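Local coordinates for protein CaaX farnesyltransferase alpha subunit Ram2 (Aspergillus fumigatus, PDB 4L9P) that probably forms, together with the beta subunit Ram1, the heterodimeric enzyme that attaches a farnesyl group to proteins ending in a CaaX motif, at residues R181-V186 / M205-P210; D193-S198 / L253-N258; L240-L245 / A272-S277; Y264-L269 / A306-A311; E326-L331 / R351-S356. The protein carries 1 engineered substitution. One frame throughout, in Å; residues are numbered along the deposited sequence. Where two conformers were deposited one is given.

Overall arrangement
The five contacts are spread along the C-terminal half of the right-handed superhelix of helical hairpins, several of them interleaved in sequence. Interactions 1 and 2 share helix 197-208 and lie with centres about 17 Å apart. Interaction 2 also uses helix 238-254, as does interaction 3. Interactions 1 and 3 are joined by a salt bridge from Arg207 NE to Glu244 OE2 (2.9 Å). Interactions 3 and 4 are only about 11 Å apart between centres, and Leu276 O lies 2.9 Å from Trp309 NE1. Interaction 4 packs directly on interaction 5. Interaction 2 borders the beta subunit Ram1, and its Arg195 side chain is about 13 Å from the bound farnesyl diphosphate analogue FII.

Interaction 1 (R181-V186 / M205-P210); sequences REIQDV and MLRFGP
Leu206 sets its two methyls against Glu182 and Ile183. Leu206 CD2 lies 3.6 Å from Glu182 CB, and the two side chains cross at about a right angle. The other branch, Leu206 CD1, is 3.7 Å from Glu182 CB, 4.1 Å from Ile183 CD1 and 4.2 Å from Val186 CG2. The second half of the contact is aliphatic against charged. Ile183 CD1 rests over the centre of one face of the Arg207 guanidinium, and Ile183 CG1 approaches Arg207 NH2 to 3.6 Å. With chi1 at -161°, Ile183 sends CG1 toward Arg207, and the turn at chi2 then lays CD1 over the face. No hydrogen bond links the two segments; they meet by van der Waals contact.

The polar ends are fixed from outside. Arg207 NE forms a salt bridge with Glu244, which holds the guanidinium beside Ile183. Glu182 turns its carboxylate to Gln147, His202 and Arg167. On the far side of its helix, Arg181 holds Asp185 side-on through NE and NH2. The contact packs helix 180-192 against helix 197-208, within a prenyltransferase alpha subunit repeat. Helix 161-174 covers one side through Val171, and Tyr264 of helix 259-272 touches Arg207.

Interaction 2 (D193-S198 / L253-N258); sequences DVRNNS and LEAPEN. With EDO (1,2-ethanediol), chain H.
Val194 O accepts two side-chain N-H groups, one from Asn258 and one from Trp200 NE1. Asn258 ND2 is 3.0 Å away, with an N-H...O angle of 151°. It comes from above the carbonyl plane rather than along a lone pair. CG of Asn258 is anti to the backbone N (chi1 172°), and this extends the amide across to the 193-198 turn. The same residue is the N-cap of the helix that follows, where its OD1 accepts from Ser260 N. One amide thus caps a helix and ties it to the neighbouring loop. It also has a polar partner in Asn361 of the beta subunit Ram1.

Arg195 lies against this amide. Its CG is 3.4 Å from Asn258 CG, and the guanidinium and amide planes are 52° apart. Farther out, Ala255 CB sits over one face of the guanidinium, 3.6 Å from Arg195 NH2. The extended chain takes NH2 on to Asp84 and Leu86 O of the beta subunit Ram1. Val194 adds apolar contact, its CG1 4.2 Å from Ala255 CB.

Each segment contains a type I turn, Asp193 to Asn196 and Ala255 to Asn258. Asp193 OD1 accepts from Arg195 N (3.0 Å) in an Asx turn. The aspartate also bonds to Thr88 and Thr90 of Ram1. Away from the interface between segments, Glu257 OE2 binds a 1,2-ethanediol, probably from the crystallisation liquor. The contact joins the loop between helices 180-192 and 197-208 to the loop between helices 238-254 and 259-272, where both face the beta subunit.

Interaction 3 (L240-L245 / A272-S277); sequences LVDSEL and AGRPLS
Asp242 and Arg274 form the salt bridge that joins helix 238-254 to segment 272-277. Both terminal nitrogens of the guanidinium converge end-on on a single oxygen. Arg274 NH1 is 2.9 Å and Arg274 NH2 3.0 Å from Asp242 OD1. The N-H...O angles are 150° and 142°. The oxygen lies almost exactly in the guanidinium plane. The carboxylate itself is turned, its plane 63° from that of the guanidinium. NH1 meets OD1 nearly along its C-O axis, while NH2 comes from above the carboxylate plane. The arginine has further acidic partners, Glu238 at NH2 and Glu278 at NH1. These three carboxylates would favour its positive charge.

Apolar contacts accompany the salt bridge. Val241 CG1 sits over the centre of one face of the Arg274 guanidinium, 3.4 Å from CZ. Its other methyl, Val241 CG2, packs on Ala272 CB at 3.7 Å. The valine thus touches both the arginine and the last residue of helix 259-272. Leu245 CD1 adds a contact with Arg274 NH1 at 3.8 Å. The arginine chain is extended from CG to NE, and this lets it span the distance from loop to helix.

The backbone sets where the arginine starts. Helix 259-272 ends in a Schellman motif at Gly273, whose positive phi ends the helix and lets Arg274 direct its side chain back toward helix 238-254. This is a helix C-terminus closed by a Schellman motif and docked on the preceding helix of an alpha-alpha hairpin.

Interaction 4 (Y264-L269 / A306-A311); sequences YARGVL and AIEWLA
Trp309 and Arg266 bury the most surface here, and their side chains run past each other in opposite directions. Arg266 CG lies 3.4 Å from Trp309 CZ3, and Arg266 NE is 3.8 Å from Trp309 CE3. The guanidinium does not stack on the indole; the two planes are 57° apart. The extended arginine instead carries its end past the ring to the backbone of the opposite helix. Glu308 O lies near the guanidinium plane, 3.7 Å from Arg266 NH2, with no hydrogen bond made. The Glu308 carboxylate is near enough only for a general attraction of charges. The firm polar partner of Arg266 is Asp312, through NH1.

Leu269 supplies the third main contact. Its CD1 meets the edge of the indole, 3.5 Å from Trp309 CZ2. Ala265 CB is 4.0 Å from Trp309 CH2. A chi1 of -165° swings the indole of Trp309 away from its own backbone N and sends the six-membered ring toward helix 259-272. Leu276 O fixes the ring at NE1, and Trp279 stacks on it.

The two helix segments run roughly parallel at 28°, with axes 12.9 Å apart. The indole bridges this wide gap between helix 259-272 and helix 304-317, with helix 238-254 behind the first and helix 323-338 behind the second.

Interaction 5 (E326-L331 / R351-S356); sequences EAVKML and RQITAS
Ile353 points straight into the facing helix and meets Leu331 tip to tip. The two helix segments form an antiparallel alpha-alpha pair, typical of the alpha-helical solenoid of this subunit family. Their directions differ by 169°, and the axes are 10.1 Å apart. Packing between them is wholly by side chains, without a hydrogen bond across.

The isoleucine spreads its branches over three residues of helix 323-338. Its CG1 is anti to the carbonyl carbon (chi1 -65°), and this carries CD1 down between Ala327 and Leu331. Ala327 and Leu331 are one helical turn apart, so their side chains stand on the same face and both border the methyl. CG2, the other branch, faces Val328, with Ile353 CG2 4.2 Å from Val328 CG2.

Thr354 lies at the border of the contact. Its hydroxyl is bonded to Ile350 O, one turn back in its own helix. Helix 304-317 closes the neighbouring side, where Ala315 touches Ile353 and Tyr314 touches Ala327. Leu331 also rests on Trp346 and Ile350 of helix 343-362. At the centre, Ile353 CD1 lies 3.8 Å from Ala327 CB and 3.5 Å from Leu331 CD1.

Interaction 1 (R181-V186 / M205-P210)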
# COMPACT_ATOMS: atom_id res chain seq x y z
N ARG A 181 -17.83 24.71 -2.84
CA ARG A 181 -18.09 23.63 -1.84
C ARG A 181 -16.87 22.74 -1.65
O ARG A 181 -16.75 22.10 -0.61
CB ARG A 181 -19.28 22.77 -2.19
CG ARG A 181 -20.60 23.40 -1.75
CD ARG A 181 -20.75 23.40 -0.20
NE ARG A 181 -20.68 22.00 0.27
CZ ARG A 181 -21.64 21.09 0.17
NH1 ARG A 181 -22.86 21.39 -0.35
NH2 ARG A 181 -21.43 19.86 0.56
N GLU A 182 -15.98 22.67 -2.64
CA GLU A 182 -14.81 21.80 -2.44
C GLU A 182 -13.92 22.41 -1.37
O GLU A 182 -13.53 21.70 -0.42
CB GLU A 182 -14.05 21.64 -3.77
CG GLU A 182 -14.79 20.73 -4.78
CD GLU A 182 -15.11 19.36 -4.20
OE1 GLU A 182 -14.18 18.75 -3.62
OE2 GLU A 182 -16.25 18.87 -4.27
N ILE A 183 -13.58 23.68 -1.48
CA ILE A 183 -12.80 24.32 -0.43
C ILE A 183 -13.58 24.42 0.87
O ILE A 183 -13.00 24.21 1.95
CB ILE A 183 -12.20 25.64 -0.91
CG1 ILE A 183 -11.06 26.06 -0.04
CG2 ILE A 183 -13.27 26.77 -1.07
CD1 ILE A 183 -9.75 25.12 -0.37
N GLN A 184 -14.87 24.74 0.81
CA GLN A 184 -15.62 24.86 2.06
C GLN A 184 -15.69 23.53 2.79
O GLN A 184 -15.57 23.50 4.04
CB GLN A 184 -17.05 25.32 1.74
CG GLN A 184 -18.00 25.31 2.94
CD GLN A 184 -19.39 25.75 2.52
OE1 GLN A 184 -19.55 26.71 1.72
NE2 GLN A 184 -20.40 25.00 2.97
N ASP A 185 -15.85 22.42 2.06
CA ASP A 185 -15.93 21.11 2.75
C ASP A 185 -14.56 20.73 3.34
O ASP A 185 -14.51 20.23 4.46
CB ASP A 185 -16.46 20.04 1.79
CG ASP A 185 -17.93 20.20 1.48
OD1 ASP A 185 -18.61 21.12 2.04
OD2 ASP A 185 -18.42 19.40 0.66
N VAL A 186 -13.48 21.03 2.61
CA VAL A 186 -12.15 20.81 3.21
C VAL A 186 -11.99 21.66 4.47
O VAL A 186 -11.53 21.14 5.49
CB VAL A 186 -11.07 21.21 2.15
CG1 VAL A 186 -9.72 21.58 2.82
CG2 VAL A 186 -10.90 20.13 1.13
N MET A 205 -4.70 19.36 -4.10
CA MET A 205 -5.24 19.14 -5.43
C MET A 205 -6.06 20.35 -5.91
O MET A 205 -5.91 20.82 -7.07
CB MET A 205 -6.13 17.94 -5.41
CG MET A 205 -6.63 17.57 -6.80
SD MET A 205 -8.39 17.67 -6.90
CE MET A 205 -9.00 17.83 -5.33
N LEU A 206 -6.92 20.87 -5.03
CA LEU A 206 -7.80 21.98 -5.46
C LEU A 206 -6.96 23.17 -5.83
O LEU A 206 -7.29 23.88 -6.79
CB LEU A 206 -8.72 22.39 -4.30
CG LEU A 206 -9.75 21.34 -3.88
CD1 LEU A 206 -10.53 21.83 -2.66
CD2 LEU A 206 -10.72 20.96 -5.03
N ARG A 207 -5.91 23.45 -5.07
CA ARG A 207 -5.16 24.70 -5.26
C ARG A 207 -4.00 24.60 -6.25
O ARG A 207 -3.73 25.58 -6.98
CB ARG A 207 -4.66 25.23 -3.93
CG ARG A 207 -5.80 25.64 -2.95
CD ARG A 207 -6.46 26.88 -3.46
NE ARG A 207 -7.22 27.57 -2.43
CZ ARG A 207 -8.49 27.96 -2.60
NH1 ARG A 207 -9.15 27.59 -3.71
NH2 ARG A 207 -9.09 28.64 -1.63
N PHE A 208 -3.33 23.45 -6.26
CA PHE A 208 -2.04 23.31 -6.93
C PHE A 208 -2.01 22.13 -7.83
O PHE A 208 -1.03 21.95 -8.54
CB PHE A 208 -0.88 23.30 -5.90
CG PHE A 208 -0.80 24.57 -5.15
CD1 PHE A 208 -0.36 25.70 -5.80
CD2 PHE A 208 -1.27 24.67 -3.84
CE1 PHE A 208 -0.32 26.91 -5.16
CE2 PHE A 208 -1.21 25.88 -3.16
CZ PHE A 208 -0.75 27.01 -3.85
N GLY A 209 -3.06 21.31 -7.85
CA GLY A 209 -3.02 20.14 -8.72
C GLY A 209 -3.15 20.44 -10.20
O GLY A 209 -3.80 21.42 -10.57
N PRO A 210 -2.54 19.64 -11.07
CA PRO A 210 -2.64 19.94 -12.51
C PRO A 210 -4.06 19.80 -13.04
O PRO A 210 -4.78 18.90 -12.64
CB PRO A 210 -1.71 18.90 -13.17
CG PRO A 210 -1.08 18.13 -12.05
CD PRO A 210 -1.62 18.54 -10.73

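Interaction 2 (D193-S198 / L253-N258)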
# COMPACT_ATOMS: atom_id res chain seq x y z
N ASP A 193 -11.11 18.82 12.58
CA ASP A 193 -9.85 18.13 12.98
C ASP A 193 -8.74 18.67 12.07
O ASP A 193 -8.59 18.21 10.93
CB ASP A 193 -9.97 16.61 12.87
CG ASP A 193 -8.76 15.89 13.42
OD1 ASP A 193 -7.75 16.57 13.69
OD2 ASP A 193 -8.87 14.65 13.56
N VAL A 194 -7.98 19.64 12.55
CA VAL A 194 -6.92 20.26 11.76
C VAL A 194 -5.82 19.25 11.38
O VAL A 194 -5.01 19.53 10.48
CB VAL A 194 -6.36 21.51 12.52
CG1 VAL A 194 -5.60 21.08 13.83
CG2 VAL A 194 -5.50 22.37 11.59
N ARG A 195 -5.84 18.10 12.03
CA ARG A 195 -4.85 17.04 11.71
C ARG A 195 -5.31 16.07 10.65
O ARG A 195 -4.68 15.02 10.44
CB ARG A 195 -4.47 16.28 12.99
CG ARG A 195 -3.78 17.25 13.96
CD ARG A 195 -3.99 16.80 15.33
NE ARG A 195 -3.27 17.61 16.34
CZ ARG A 195 -3.87 18.13 17.41
NH1 ARG A 195 -5.17 18.00 17.59
NH2 ARG A 195 -3.13 18.75 18.33
N ASN A 196 -6.44 16.39 9.97
CA ASN A 196 -6.93 15.48 8.93
C ASN A 196 -6.13 15.61 7.65
O ASN A 196 -6.37 16.48 6.83
CB ASN A 196 -8.42 15.72 8.66
CG ASN A 196 -8.99 14.74 7.69
OD1 ASN A 196 -8.25 14.07 6.96
ND2 ASN A 196 -10.31 14.66 7.63
N ASN A 197 -5.12 14.72 7.52
CA ASN A 197 -4.24 14.83 6.39
C ASN A 197 -4.94 14.58 5.08
O ASN A 197 -4.49 15.10 4.05
CB ASN A 197 -3.08 13.80 6.52
CG ASN A 197 -1.96 14.13 5.57
OD1 ASN A 197 -1.26 15.16 5.76
ND2 ASN A 197 -1.74 13.26 4.55
N SER A 198 -6.04 13.80 5.09
CA SER A 198 -6.76 13.56 3.81
C SER A 198 -7.35 14.87 3.29
O SER A 198 -7.36 15.16 2.07
CB SER A 198 -7.92 12.59 4.04
OG SER A 198 -7.38 11.36 4.56
N LEU A 253 -0.42 27.44 13.98
CA LEU A 253 -0.44 28.07 15.31
C LEU A 253 -1.50 27.43 16.23
O LEU A 253 -1.38 27.47 17.45
CB LEU A 253 -0.69 29.58 15.16
CG LEU A 253 0.47 30.37 14.55
CD1 LEU A 253 -0.00 31.76 14.12
CD2 LEU A 253 1.65 30.47 15.53
N GLU A 254 -2.52 26.80 15.67
CA GLU A 254 -3.50 26.10 16.49
C GLU A 254 -2.97 24.81 17.09
O GLU A 254 -3.52 24.32 18.09
CB GLU A 254 -4.76 25.76 15.68
CG GLU A 254 -5.46 26.99 15.13
CD GLU A 254 -6.55 26.69 14.10
OE1 GLU A 254 -6.67 25.57 13.59
OE2 GLU A 254 -7.32 27.61 13.82
N ALA A 255 -1.92 24.23 16.47
CA ALA A 255 -1.42 22.88 16.87
C ALA A 255 -0.09 22.69 16.20
O ALA A 255 0.02 22.08 15.15
CB ALA A 255 -2.43 21.75 16.48
N PRO A 256 0.97 23.27 16.77
CA PRO A 256 2.23 23.33 16.01
C PRO A 256 2.89 21.97 15.77
O PRO A 256 3.71 21.90 14.86
CB PRO A 256 3.15 24.19 16.94
CG PRO A 256 2.19 25.07 17.62
CD PRO A 256 1.02 24.14 17.97
N GLU A 257 2.57 20.93 16.55
CA GLU A 257 3.20 19.62 16.29
C GLU A 257 2.46 18.84 15.19
O GLU A 257 2.86 17.73 14.86
CB GLU A 257 3.27 18.83 17.60
CG GLU A 257 4.14 17.56 17.59
CD GLU A 257 5.56 17.75 17.12
OE1 GLU A 257 6.00 18.91 17.04
OE2 GLU A 257 6.27 16.74 16.87
N ASN A 258 1.42 19.42 14.58
CA ASN A 258 0.67 18.72 13.52
C ASN A 258 1.47 18.74 12.22
O ASN A 258 1.66 19.81 11.63
CB ASN A 258 -0.60 19.51 13.37
CG ASN A 258 -1.48 19.09 12.20
OD1 ASN A 258 -1.33 18.01 11.61
ND2 ASN A 258 -2.46 19.96 11.90
C1 EDO H . 7.54 13.35 17.06
O1 EDO H . 8.58 13.08 18.01
C2 EDO H . 6.26 13.57 17.86
O2 EDO H . 6.32 14.76 18.69

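Interaction 3 (L240-L245 / A272-S277)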
# COMPACT_ATOMS: atom_id res chain seq x y z
N LEU A 240 -2.20 33.90 -4.69
CA LEU A 240 -2.72 32.61 -4.22
C LEU A 240 -1.67 31.90 -3.35
O LEU A 240 -1.98 31.37 -2.27
CB LEU A 240 -3.03 31.71 -5.41
CG LEU A 240 -3.53 30.31 -5.00
CD1 LEU A 240 -4.80 30.46 -4.13
CD2 LEU A 240 -3.89 29.51 -6.27
N VAL A 241 -0.42 31.86 -3.82
CA VAL A 241 0.61 31.25 -3.01
C VAL A 241 0.69 31.96 -1.64
O VAL A 241 0.70 31.27 -0.58
CB VAL A 241 1.96 31.25 -3.75
CG1 VAL A 241 3.09 30.84 -2.80
CG2 VAL A 241 1.89 30.28 -4.96
N ASP A 242 0.74 33.30 -1.64
CA ASP A 242 0.80 33.99 -0.34
C ASP A 242 -0.39 33.65 0.57
O ASP A 242 -0.22 33.43 1.77
CB ASP A 242 0.76 35.52 -0.53
CG ASP A 242 2.00 36.08 -1.20
OD1 ASP A 242 3.02 35.36 -1.29
OD2 ASP A 242 1.92 37.28 -1.62
N SER A 243 -1.60 33.61 -0.00
CA SER A 243 -2.80 33.30 0.74
C SER A 243 -2.73 31.88 1.34
O SER A 243 -3.08 31.64 2.50
CB SER A 243 -4.01 33.40 -0.21
OG SER A 243 -5.22 32.98 0.41
N GLU A 244 -2.26 30.92 0.56
CA GLU A 244 -2.19 29.54 1.06
C GLU A 244 -1.13 29.36 2.13
O GLU A 244 -1.29 28.58 3.05
CB GLU A 244 -1.91 28.62 -0.13
CG GLU A 244 -3.16 28.47 -1.00
CD GLU A 244 -4.31 27.81 -0.27
OE1 GLU A 244 -4.07 26.73 0.34
OE2 GLU A 244 -5.45 28.33 -0.32
N LEU A 245 -0.03 30.09 1.98
CA LEU A 245 0.98 30.08 3.04
C LEU A 245 0.47 30.73 4.33
O LEU A 245 0.76 30.23 5.45
CB LEU A 245 2.29 30.71 2.54
CG LEU A 245 3.01 29.97 1.43
CD1 LEU A 245 4.14 30.83 0.92
CD2 LEU A 245 3.54 28.59 1.93
N ALA A 272 5.60 26.73 -6.02
CA ALA A 272 5.82 28.14 -6.37
C ALA A 272 7.28 28.48 -6.75
O ALA A 272 7.57 29.60 -7.22
CB ALA A 272 5.38 29.02 -5.21
N GLY A 273 8.22 27.54 -6.51
CA GLY A 273 9.62 27.88 -6.80
C GLY A 273 10.21 28.82 -5.77
O GLY A 273 11.14 29.59 -6.06
N ARG A 274 9.67 28.75 -4.57
CA ARG A 274 10.13 29.60 -3.49
C ARG A 274 10.92 28.79 -2.46
O ARG A 274 10.67 27.60 -2.23
CB ARG A 274 8.96 30.26 -2.80
CG ARG A 274 8.22 31.25 -3.64
CD ARG A 274 7.16 31.90 -2.74
NE ARG A 274 6.21 32.71 -3.47
CZ ARG A 274 5.27 33.44 -2.88
NH1 ARG A 274 5.18 33.52 -1.56
NH2 ARG A 274 4.42 34.10 -3.63
N PRO A 275 11.88 29.46 -1.80
CA PRO A 275 12.74 28.72 -0.87
C PRO A 275 12.13 28.51 0.52
O PRO A 275 11.33 29.32 0.94
CB PRO A 275 13.96 29.62 -0.76
CG PRO A 275 13.38 31.01 -0.92
CD PRO A 275 12.29 30.87 -1.96
N LEU A 276 12.53 27.46 1.23
CA LEU A 276 12.12 27.25 2.62
C LEU A 276 12.47 28.47 3.51
O LEU A 276 11.80 28.73 4.49
CB LEU A 276 12.76 25.99 3.18
CG LEU A 276 12.33 24.71 2.46
CD1 LEU A 276 13.14 23.53 2.99
CD2 LEU A 276 10.81 24.41 2.55
N SER A 277 13.49 29.22 3.13
CA SER A 277 13.89 30.36 3.96
C SER A 277 12.79 31.45 4.08
O SER A 277 12.86 32.31 4.97
CB SER A 277 15.22 30.96 3.47
OG SER A 277 15.09 31.33 2.11

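Interaction 4 (Y264-L269 / A306-A311)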
# COMPACT_ATOMS: atom_id res chain seq x y z
N TYR A 264 2.16 20.50 3.85
CA TYR A 264 1.42 21.23 2.81
C TYR A 264 2.23 22.48 2.42
O TYR A 264 2.44 22.76 1.23
CB TYR A 264 0.05 21.60 3.36
CG TYR A 264 -0.80 22.35 2.39
CD1 TYR A 264 -1.47 21.64 1.37
CD2 TYR A 264 -0.94 23.74 2.46
CE1 TYR A 264 -2.24 22.33 0.45
CE2 TYR A 264 -1.73 24.46 1.53
CZ TYR A 264 -2.37 23.74 0.53
OH TYR A 264 -3.14 24.39 -0.42
N ALA A 265 2.74 23.22 3.40
CA ALA A 265 3.53 24.42 3.08
C ALA A 265 4.79 24.12 2.30
O ALA A 265 5.14 24.85 1.37
CB ALA A 265 3.89 25.22 4.37
N ARG A 266 5.48 23.04 2.66
CA ARG A 266 6.62 22.61 1.82
C ARG A 266 6.15 22.38 0.38
O ARG A 266 6.85 22.76 -0.56
CB ARG A 266 7.28 21.36 2.36
CG ARG A 266 8.02 21.60 3.66
CD ARG A 266 8.50 20.33 4.26
NE ARG A 266 9.40 20.49 5.42
CZ ARG A 266 10.74 20.53 5.36
NH1 ARG A 266 11.38 20.51 4.20
NH2 ARG A 266 11.43 20.61 6.49
N GLY A 267 5.02 21.73 0.21
CA GLY A 267 4.52 21.49 -1.13
C GLY A 267 4.17 22.78 -1.84
O GLY A 267 4.43 22.93 -3.05
N VAL A 268 3.58 23.73 -1.13
CA VAL A 268 3.27 25.02 -1.78
C VAL A 268 4.53 25.75 -2.21
O VAL A 268 4.59 26.27 -3.34
CB VAL A 268 2.48 25.91 -0.82
CG1 VAL A 268 2.28 27.34 -1.43
CG2 VAL A 268 1.12 25.25 -0.48
N LEU A 269 5.54 25.76 -1.33
CA LEU A 269 6.81 26.46 -1.69
C LEU A 269 7.47 25.78 -2.89
O LEU A 269 7.97 26.44 -3.79
CB LEU A 269 7.75 26.58 -0.49
CG LEU A 269 7.19 27.48 0.62
CD1 LEU A 269 7.97 27.28 1.94
CD2 LEU A 269 7.27 28.94 0.22
N ALA A 306 9.29 22.49 13.07
CA ALA A 306 10.04 23.75 12.99
C ALA A 306 11.53 23.48 13.03
O ALA A 306 12.27 24.10 12.29
CB ALA A 306 9.61 24.65 14.10
N ILE A 307 11.96 22.51 13.84
CA ILE A 307 13.39 22.18 13.90
C ILE A 307 13.83 21.58 12.56
O ILE A 307 14.91 21.94 12.02
CB ILE A 307 13.70 21.17 15.04
CG1 ILE A 307 13.26 21.72 16.40
CG2 ILE A 307 15.18 20.77 15.07
CD1 ILE A 307 13.45 20.71 17.50
N GLU A 308 13.02 20.67 11.97
CA GLU A 308 13.42 20.08 10.69
C GLU A 308 13.43 21.14 9.58
O GLU A 308 14.30 21.13 8.70
CB GLU A 308 12.42 19.01 10.33
CG GLU A 308 12.83 18.28 9.05
CD GLU A 308 11.76 17.27 8.71
OE1 GLU A 308 10.63 17.41 9.28
OE2 GLU A 308 12.02 16.35 7.90
N TRP A 309 12.49 22.07 9.65
CA TRP A 309 12.46 23.16 8.68
C TRP A 309 13.75 23.97 8.75
O TRP A 309 14.38 24.28 7.72
CB TRP A 309 11.27 24.07 8.99
CG TRP A 309 10.93 25.01 7.88
CD1 TRP A 309 11.61 26.12 7.50
CD2 TRP A 309 9.81 24.89 7.00
NE1 TRP A 309 10.96 26.72 6.43
CE2 TRP A 309 9.86 25.97 6.11
CE3 TRP A 309 8.75 23.96 6.90
CZ2 TRP A 309 8.90 26.16 5.11
CZ3 TRP A 309 7.78 24.14 5.91
CH2 TRP A 309 7.86 25.23 5.04
N LEU A 310 14.14 24.32 9.99
CA LEU A 310 15.40 25.07 10.18
C LEU A 310 16.62 24.27 9.69
O LEU A 310 17.54 24.85 9.10
CB LEU A 310 15.56 25.49 11.65
CG LEU A 310 14.53 26.55 12.02
CD1 LEU A 310 14.48 26.81 13.53
CD2 LEU A 310 14.66 27.87 11.22
N ALA A 311 16.65 22.96 9.90
CA ALA A 311 17.79 22.18 9.47
C ALA A 311 17.91 22.33 7.96
O ALA A 311 19.00 22.47 7.43
CB ALA A 311 17.59 20.74 9.82

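Interaction 5 (E326-L331 / R351-S356)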
# COMPACT_ATOMS: atom_id res chain seq x y z
N GLU A 326 24.96 24.85 12.19
CA GLU A 326 23.64 25.09 12.77
C GLU A 326 22.63 24.02 12.30
O GLU A 326 21.80 23.60 13.10
CB GLU A 326 23.11 26.48 12.43
CG GLU A 326 21.81 26.86 13.09
CD GLU A 326 21.87 27.11 14.60
OE1 GLU A 326 20.79 27.19 15.24
OE2 GLU A 326 22.97 27.18 15.17
N ALA A 327 22.72 23.59 11.03
CA ALA A 327 21.86 22.52 10.52
C ALA A 327 22.14 21.27 11.32
O ALA A 327 21.18 20.58 11.73
CB ALA A 327 22.07 22.27 9.02
N VAL A 328 23.42 20.96 11.55
CA VAL A 328 23.77 19.79 12.32
C VAL A 328 23.25 19.87 13.75
O VAL A 328 22.77 18.87 14.34
CB VAL A 328 25.28 19.51 12.26
CG1 VAL A 328 25.64 18.38 13.22
CG2 VAL A 328 25.68 19.15 10.83
N LYS A 329 23.31 21.06 14.35
CA LYS A 329 22.72 21.21 15.67
C LYS A 329 21.20 20.89 15.67
O LYS A 329 20.71 20.26 16.63
CB LYS A 329 22.92 22.66 16.14
CG LYS A 329 22.41 22.90 17.51
CD LYS A 329 22.51 24.41 17.86
CE LYS A 329 21.91 24.69 19.26
NZ LYS A 329 21.97 26.13 19.71
N MET A 330 20.45 21.42 14.69
CA MET A 330 19.01 21.15 14.63
C MET A 330 18.79 19.64 14.52
O MET A 330 17.92 19.10 15.21
CB MET A 330 18.39 21.88 13.44
CG MET A 330 18.41 23.37 13.54
SD MET A 330 17.52 24.01 15.00
CE MET A 330 18.91 24.29 16.17
N LEU A 331 19.59 18.96 13.67
CA LEU A 331 19.39 17.53 13.47
C LEU A 331 19.74 16.73 14.73
O LEU A 331 19.17 15.67 15.01
CB LEU A 331 20.18 17.08 12.26
CG LEU A 331 19.60 17.60 10.92
CD1 LEU A 331 20.68 17.52 9.85
CD2 LEU A 331 18.40 16.71 10.42
N ARG A 351 25.35 13.44 7.76
CA ARG A 351 26.46 12.98 6.91
C ARG A 351 26.46 13.71 5.58
O ARG A 351 27.51 14.07 5.06
CB ARG A 351 26.40 11.45 6.67
CG ARG A 351 26.60 10.64 7.95
CD ARG A 351 27.02 9.17 7.70
NE ARG A 351 26.07 8.42 6.89
CZ ARG A 351 24.99 7.80 7.38
NH1 ARG A 351 24.74 7.87 8.66
NH2 ARG A 351 24.16 7.11 6.57
N GLN A 352 25.27 13.94 5.02
CA GLN A 352 25.16 14.63 3.72
C GLN A 352 25.63 16.07 3.86
O GLN A 352 26.37 16.57 3.02
CB GLN A 352 23.73 14.70 3.24
CG GLN A 352 23.13 13.37 2.75
CD GLN A 352 21.77 13.58 2.09
OE1 GLN A 352 20.86 14.14 2.69
NE2 GLN A 352 21.63 13.12 0.84
N ILE A 353 25.21 16.73 4.94
CA ILE A 353 25.57 18.13 5.17
C ILE A 353 27.08 18.27 5.44
O ILE A 353 27.77 19.19 4.95
CB ILE A 353 24.78 18.71 6.34
CG1 ILE A 353 23.29 18.75 5.98
CG2 ILE A 353 25.38 20.11 6.73
CD1 ILE A 353 22.34 19.02 7.14
N THR A 354 27.61 17.34 6.21
CA THR A 354 29.03 17.32 6.52
C THR A 354 29.88 17.07 5.23
O THR A 354 30.90 17.73 5.03
CB THR A 354 29.34 16.21 7.55
OG1 THR A 354 28.61 16.46 8.76
CG2 THR A 354 30.84 16.15 7.85
N ALA A 355 29.41 16.17 4.36
CA ALA A 355 30.11 15.94 3.10
C ALA A 355 30.02 17.17 2.23
O ALA A 355 30.99 17.56 1.57
CB ALA A 355 29.51 14.74 2.37
N SER A 356 28.84 17.78 2.18
CA SER A 356 28.65 18.96 1.34
C SER A 356 29.57 20.10 1.79
O SER A 356 30.18 20.80 0.96
CB SER A 356 27.18 19.39 1.32
OG SER A 356 27.08 20.67 0.70